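Local coordinates for protein antigen 43 (Escherichia coli, PDB 4KH3) that mediates self-association of bacterial cells, driving the aggregation that probably contributes to biofilm formation, as a surface autotransporter adhesin with a beta-helical passenger domain, at residues Thr403-Leu414 and Thr423-Gln434. Sequence-based numbering, arbitrary orientation.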
loop_
_atom_site.group_PDB
_atom_site.type_symbol
_atom_site.label_atom_id
_atom_site.label_comp_id
_atom_site.label_asym_id
_atom_site.label_seq_id
_atom_site.Cartn_x
_atom_site.Cartn_y
_atom_site.Cartn_z
ATOM N N THR A 403 27.835 22.987 15.830
ATOM C CA THR A 403 28.391 21.668 16.076
ATOM C C THR A 403 27.612 20.618 15.289
ATOM O O THR A 403 26.477 20.287 15.631
ATOM C CB THR A 403 28.368 21.321 17.576
ATOM O OG1 THR A 403 29.103 22.306 18.313
ATOM C CG2 THR A 403 28.992 19.968 17.806
ATOM N N THR A 404 28.226 20.122 14.221
ATOM C CA THR A 404 27.660 19.050 13.413
ATOM C C THR A 404 28.100 17.690 13.973
ATOM O O THR A 404 29.279 17.345 13.950
ATOM C CB THR A 404 28.106 19.176 11.952
ATOM O OG1 THR A 404 27.649 20.426 11.421
ATOM C CG2 THR A 404 27.541 18.041 11.118
ATOM N N THR A 405 27.139 16.926 14.475
ATOM C CA THR A 405 27.421 15.683 15.171
ATOM C C THR A 405 27.041 14.452 14.350
ATOM O O THR A 405 25.926 14.357 13.828
ATOM C CB THR A 405 26.687 15.654 16.504
ATOM O OG1 THR A 405 27.072 16.800 17.276
ATOM C CG2 THR A 405 27.010 14.379 17.266
ATOM N N LEU A 406 27.982 13.519 14.226
ATOM C CA LEU A 406 27.756 12.276 13.496
ATOM C C LEU A 406 27.945 11.086 14.429
ATOM O O LEU A 406 29.064 10.786 14.823
ATOM C CB LEU A 406 28.723 12.167 12.322
ATOM C CG LEU A 406 28.741 13.329 11.323
ATOM C CD1 LEU A 406 29.753 13.049 10.226
ATOM C CD2 LEU A 406 27.352 13.617 10.728
ATOM N N ASN A 407 26.848 10.425 14.789
ATOM C CA ASN A 407 26.888 9.288 15.704
ATOM C C ASN A 407 26.198 8.045 15.136
ATOM O O ASN A 407 25.366 8.142 14.230
ATOM C CB ASN A 407 26.205 9.630 17.031
ATOM C CG ASN A 407 26.998 10.603 17.881
ATOM O OD1 ASN A 407 28.216 10.710 17.763
ATOM N ND2 ASN A 407 26.301 11.305 18.770
ATOM N N ASN A 408 26.576 6.886 15.673
ATOM C CA ASN A 408 25.803 5.650 15.566
ATOM C C ASN A 408 25.270 5.276 14.191
ATOM O O ASN A 408 24.074 5.042 14.039
ATOM C CB ASN A 408 24.623 5.717 16.529
ATOM C CG ASN A 408 25.060 5.862 17.965
ATOM O OD1 ASN A 408 25.983 5.186 18.410
ATOM N ND2 ASN A 408 24.403 6.747 18.698
ATOM N N GLY A 409 26.149 5.209 13.198
ATOM C CA GLY A 409 25.742 4.780 11.876
ATOM C C GLY A 409 25.428 5.940 10.955
ATOM O O GLY A 409 24.979 5.745 9.823
ATOM N N ALA A 410 25.664 7.152 11.445
ATOM C CA ALA A 410 25.431 8.348 10.654
ATOM C C ALA A 410 26.193 8.300 9.336
ATOM O O ALA A 410 27.321 7.811 9.266
ATOM C CB ALA A 410 25.816 9.578 11.448
ATOM N N ILE A 411 25.559 8.791 8.283
ATOM C CA ILE A 411 26.230 8.953 7.005
ATOM C C ILE A 411 26.080 10.405 6.569
ATOM O O ILE A 411 25.000 10.984 6.659
ATOM C CB ILE A 411 25.650 8.029 5.925
ATOM C CG1 ILE A 411 25.894 6.563 6.285
ATOM C CG2 ILE A 411 26.257 8.342 4.566
ATOM C CD1 ILE A 411 25.383 5.591 5.227
ATOM N N LEU A 412 27.186 10.989 6.131
ATOM C CA LEU A 412 27.204 12.337 5.602
ATOM C C LEU A 412 27.788 12.238 4.214
ATOM O O LEU A 412 28.977 11.978 4.052
ATOM C CB LEU A 412 28.057 13.245 6.482
ATOM C CG LEU A 412 28.452 14.598 5.894
ATOM C CD1 LEU A 412 27.230 15.370 5.436
ATOM C CD2 LEU A 412 29.225 15.385 6.929
ATOM N N THR A 413 26.927 12.405 3.215
ATOM C CA THR A 413 27.302 12.253 1.818
ATOM C C THR A 413 27.406 13.631 1.166
ATOM O O THR A 413 26.466 14.419 1.218
ATOM C CB THR A 413 26.258 11.393 1.058
ATOM O OG1 THR A 413 26.211 10.082 1.627
ATOM C CG2 THR A 413 26.609 11.269 -0.415
ATOM N N LEU A 414 28.554 13.918 0.561
ATOM C CA LEU A 414 28.777 15.188 -0.119
ATOM C C LEU A 414 28.827 14.979 -1.626
ATOM O O LEU A 414 29.502 14.064 -2.112
ATOM C CB LEU A 414 30.094 15.805 0.345
ATOM C CG LEU A 414 30.240 15.931 1.855
ATOM C CD1 LEU A 414 31.587 16.542 2.208
ATOM C CD2 LEU A 414 29.106 16.756 2.417
ATOM N N THR A 423 32.710 23.058 14.123
ATOM C CA THR A 423 33.087 21.756 14.649
ATOM C C THR A 423 32.262 20.583 14.109
ATOM O O THR A 423 31.056 20.514 14.305
ATOM C CB THR A 423 33.008 21.761 16.169
ATOM O OG1 THR A 423 33.874 22.783 16.677
ATOM C CG2 THR A 423 33.421 20.408 16.730
ATOM N N LEU A 424 32.932 19.662 13.428
ATOM C CA LEU A 424 32.330 18.394 13.038
ATOM C C LEU A 424 32.771 17.335 14.048
ATOM O O LEU A 424 33.961 17.113 14.235
ATOM C CB LEU A 424 32.786 18.018 11.631
ATOM C CG LEU A 424 32.312 16.681 11.064
ATOM C CD1 LEU A 424 30.802 16.625 11.066
ATOM C CD2 LEU A 424 32.855 16.463 9.650
ATOM N N THR A 425 31.823 16.695 14.719
ATOM C CA THR A 425 32.184 15.824 15.831
ATOM C C THR A 425 31.507 14.456 15.790
ATOM O O THR A 425 30.307 14.343 15.542
ATOM C CB THR A 425 31.930 16.499 17.211
ATOM O OG1 THR A 425 32.359 15.624 18.258
ATOM C CG2 THR A 425 30.462 16.799 17.418
ATOM N N ILE A 426 32.309 13.423 16.035
ATOM C CA ILE A 426 31.825 12.057 16.156
ATOM C C ILE A 426 32.101 11.600 17.582
ATOM O O ILE A 426 33.249 11.559 18.014
ATOM C CB ILE A 426 32.529 11.115 15.162
ATOM C CG1 ILE A 426 32.071 11.409 13.733
ATOM C CG2 ILE A 426 32.247 9.647 15.515
ATOM C CD1 ILE A 426 32.669 12.639 13.101
ATOM N N ARG A 427 31.054 11.268 18.319
ATOM C CA ARG A 427 31.211 11.024 19.742
ATOM C C ARG A 427 30.876 9.597 20.184
ATOM O O ARG A 427 31.211 9.189 21.301
ATOM C CB ARG A 427 30.355 12.020 20.514
ATOM C CG ARG A 427 30.655 13.464 20.157
ATOM C CD ARG A 427 29.846 14.433 21.006
ATOM N NE ARG A 427 30.025 14.173 22.432
ATOM C CZ ARG A 427 29.042 14.215 23.323
ATOM N NH1 ARG A 427 27.807 14.513 22.938
ATOM N NH2 ARG A 427 29.290 13.960 24.601
ATOM N N GLU A 428 30.239 8.833 19.306
ATOM C CA GLU A 428 29.616 7.575 19.706
ATOM C C GLU A 428 29.286 6.737 18.469
ATOM O O GLU A 428 28.687 7.235 17.523
ATOM C CB GLU A 428 28.343 7.896 20.490
ATOM C CG GLU A 428 27.641 6.721 21.138
ATOM C CD GLU A 428 26.348 7.146 21.824
ATOM O OE1 GLU A 428 26.099 8.371 21.914
ATOM O OE2 GLU A 428 25.580 6.264 22.269
ATOM N N GLY A 429 29.690 5.471 18.468
ATOM C CA GLY A 429 29.489 4.604 17.319
ATOM C C GLY A 429 30.295 4.984 16.083
ATOM O O GLY A 429 31.339 5.622 16.165
ATOM N N ASP A 430 29.805 4.572 14.923
ATOM C CA ASP A 430 30.532 4.758 13.680
ATOM C C ASP A 430 29.953 5.927 12.906
ATOM O O ASP A 430 28.822 6.341 13.152
ATOM C CB ASP A 430 30.412 3.505 12.810
ATOM C CG ASP A 430 31.197 2.324 13.355
ATOM O OD1 ASP A 430 31.955 2.480 14.340
ATOM O OD2 ASP A 430 31.068 1.231 12.769
ATOM N N ALA A 431 30.722 6.442 11.954
ATOM C CA ALA A 431 30.233 7.485 11.070
ATOM C C ALA A 431 30.908 7.372 9.709
ATOM O O ALA A 431 32.034 6.895 9.610
ATOM C CB ALA A 431 30.469 8.862 11.684
ATOM N N LEU A 432 30.211 7.794 8.660
ATOM C CA LEU A 432 30.782 7.790 7.317
ATOM C C LEU A 432 30.643 9.169 6.700
ATOM O O LEU A 432 29.545 9.711 6.622
ATOM C CB LEU A 432 30.090 6.753 6.420
ATOM C CG LEU A 432 30.585 6.689 4.970
ATOM C CD1 LEU A 432 32.053 6.331 4.939
ATOM C CD2 LEU A 432 29.783 5.692 4.113
ATOM N N LEU A 433 31.765 9.741 6.283
ATOM C CA LEU A 433 31.762 10.960 5.494
ATOM C C LEU A 433 32.296 10.555 4.147
ATOM O O LEU A 433 33.389 10.003 4.057
ATOM C CB LEU A 433 32.664 12.016 6.119
ATOM C CG LEU A 433 33.120 13.176 5.236
ATOM C CD1 LEU A 433 31.955 14.028 4.809
ATOM C CD2 LEU A 433 34.134 14.020 5.983
ATOM N N GLN A 434 31.524 10.796 3.097
ATOM C CA GLN A 434 31.905 10.285 1.790
ATOM C C GLN A 434 31.578 11.241 0.655
ATOM O O GLN A 434 30.596 11.986 0.713
ATOM C CB GLN A 434 31.224 8.947 1.528
ATOM C CG GLN A 434 29.712 9.039 1.485
ATOM C CD GLN A 434 29.058 7.746 1.060
ATOM O OE1 GLN A 434 29.710 6.856 0.514
ATOM N NE2 GLN A 434 27.759 7.632 1.314
#
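Gln434 starts its side chain with CG between the backbone N and the carbonyl carbon (chi1 63°) and runs extended from there, which carries its amide along the outer surface to Thr413. NE2 donates to Thr413 OG1 at 2.9 Å, with the hydroxyl oxygen tilted 20° from the amide plane, and the same nitrogen lies against CG2 of Ile411. At the corner, Asn407 keeps CG beside its own backbone N (chi1 -71°), and OD1 takes the N-H of Arg427 at 2.9 Å, nearly in line with the side-chain carbonyl. This amide thus stands in for a main-chain acceptor where 423-434, one residue longer here, departs from strict pairing. The main chain resumes at once: Asn408 N binds Glu428 O at 2.8 Å, and Gly409 N reaches Asp430 O from above its carbonyl plane. Inside the coil, Leu406 CB rests against both Ile426 CG1 (3.7 Å) and Ala431 CB (3.8 Å), and so touches both strands of the following coil. Leu433 CD1 meets both Leu412 CG and Leu414 CD1, the latter at 3.6 Å. On the outer side, Thr425 CG2 packs on Thr403 CG2 and Thr405 OG1. Parallel pairing of 403-407 with 423-426 and of 410-414 with 431-434, axes 4.7 Å apart in each case, makes these successive rungs of a right-handed beta-helix. Strands 382-389 and 392-395 continue the stack beyond 403-414, where Asn408 ND2 bonds Asn389 OD1; strands 443-446 and 451-455 follow 423-434, and there Asp430 OD1 accepts from Thr451 N.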